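Local coordinates for protein alkaline serine protease AL20 (Nesterenkonia abyssinica, PDB 3CP7) that probably hydrolyses peptide bonds as a secreted, thermostable alkaline serine protease of the trypsin-like fold, at residues Ser24-Ala29 / Gly181-Thr186. Residues are numbered along the deposited sequence; the frame is centred on the assembly and turned at random.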
# COMPACT_ATOMS: atom_id res chain seq x y z
N SER A 24 -18.80 5.99 0.63
CA SER A 24 -19.44 4.96 1.43
C SER A 24 -18.37 3.90 1.72
O SER A 24 -17.32 3.88 1.08
CB SER A 24 -20.61 4.35 0.66
OG SER A 24 -21.58 5.35 0.32
N ALA A 25 -18.65 3.02 2.67
CA ALA A 25 -17.74 1.93 3.00
C ALA A 25 -18.47 0.85 3.79
O ALA A 25 -19.65 1.00 4.11
CB ALA A 25 -16.55 2.45 3.80
N ASN A 26 -17.76 -0.21 4.12
CA ASN A 26 -18.37 -1.35 4.79
C ASN A 26 -17.39 -2.07 5.68
O ASN A 26 -16.29 -2.38 5.25
CB ASN A 26 -18.94 -2.30 3.73
CG ASN A 26 -19.75 -3.44 4.34
OD1 ASN A 26 -20.73 -3.20 5.05
ND2 ASN A 26 -19.34 -4.68 4.07
N ILE A 27 -17.80 -2.38 6.92
CA ILE A 27 -16.96 -3.17 7.82
C ILE A 27 -16.87 -4.61 7.32
O ILE A 27 -17.90 -5.29 7.19
CB ILE A 27 -17.49 -3.18 9.28
CG1 ILE A 27 -17.68 -1.76 9.81
CG2 ILE A 27 -16.52 -3.97 10.18
CD1 ILE A 27 -18.40 -1.69 11.17
N VAL A 28 -15.65 -5.05 7.05
CA VAL A 28 -15.40 -6.44 6.65
C VAL A 28 -14.66 -7.15 7.77
O VAL A 28 -13.86 -6.54 8.48
CB VAL A 28 -14.62 -6.54 5.30
CG1 VAL A 28 -15.54 -6.11 4.15
CG2 VAL A 28 -13.30 -5.73 5.34
N ALA A 29 -14.96 -8.44 7.95
CA ALA A 29 -14.34 -9.21 9.03
C ALA A 29 -12.83 -9.12 8.92
O ALA A 29 -12.29 -9.31 7.84
CB ALA A 29 -14.78 -10.65 8.96
N GLY A 181 -24.79 -11.12 2.43
CA GLY A 181 -23.85 -11.95 1.68
C GLY A 181 -22.40 -11.49 1.81
O GLY A 181 -22.11 -10.47 2.45
N ALA A 182 -21.49 -12.24 1.20
CA ALA A 182 -20.08 -11.88 1.20
C ALA A 182 -19.85 -10.67 0.29
O ALA A 182 -20.40 -10.61 -0.82
CB ALA A 182 -19.21 -13.05 0.74
N GLN A 183 -19.06 -9.72 0.77
CA GLN A 183 -18.68 -8.60 -0.08
C GLN A 183 -17.72 -9.07 -1.16
O GLN A 183 -16.77 -9.80 -0.88
CB GLN A 183 -18.04 -7.48 0.75
CG GLN A 183 -17.62 -6.31 -0.14
CD GLN A 183 -17.36 -5.04 0.61
OE1 GLN A 183 -17.47 -4.98 1.85
NE2 GLN A 183 -17.03 -3.99 -0.13
N ASN A 184 -17.96 -8.64 -2.39
CA ASN A 184 -17.16 -9.10 -3.50
C ASN A 184 -16.84 -8.04 -4.56
O ASN A 184 -16.28 -8.34 -5.62
CB ASN A 184 -17.81 -10.35 -4.11
CG ASN A 184 -16.96 -11.02 -5.16
OD1 ASN A 184 -15.81 -11.46 -4.89
ND2 ASN A 184 -17.51 -11.16 -6.35
N SER A 185 -17.19 -6.79 -4.26
CA SER A 185 -16.70 -5.63 -5.02
C SER A 185 -17.11 -4.38 -4.26
O SER A 185 -17.57 -4.45 -3.10
CB SER A 185 -17.20 -5.62 -6.48
OG SER A 185 -16.54 -4.60 -7.22
N THR A 186 -16.94 -3.24 -4.92
CA THR A 186 -17.21 -1.96 -4.34
C THR A 186 -17.74 -1.06 -5.48
O THR A 186 -17.36 -1.25 -6.65
CB THR A 186 -15.84 -1.57 -3.75
OG1 THR A 186 -15.74 -1.68 -2.31
CG2 THR A 186 -14.95 -0.58 -4.54
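The side-chain amides of Asn26 and Gln183 meet at an angle, their planes 50° apart. Asn26 ND2 donates to Gln183 OE1 at 2.9 Å, with an N-H...O angle of 159°. The acceptor lies close to the plane of the Asn26 amide, whereas the donor is tilted from the Gln183 carbonyl plane. Val28 comes to the same oxygen through one methyl, CG1, 3.2 Å from Gln183 OE1, and its side chain crosses that of Gln183 at about a right angle. At its other end the Gln183 amide gives NE2 to Ser185 O at 3.1 Å, in its own strand. Bonds at both ends fix the rotation of this buried group. Gln183 reaches across because CG is anti to the backbone N (chi1 180°) and the chain stays extended beyond it. Replacing Gln183 with alanine removes the whole amide, which would probably leave a gap beside Val28 and cost Asn26 ND2 one of its acceptors. Asn26 has further ties, from OD1 to His8 ND1 and from ND2 to Ser113 OG. These should hold its amide in place. Pro172 touches both Asn26 and Gln183. The contact joins the two beta domains of the chymotrypsin-like fold: strand 19-27 belongs to the first barrel, and strand 183-191 is an outermost strand of the second sheet, next to strand 172-175, where Asn184 and Ser185 form a classic beta bulge opposite Trp173.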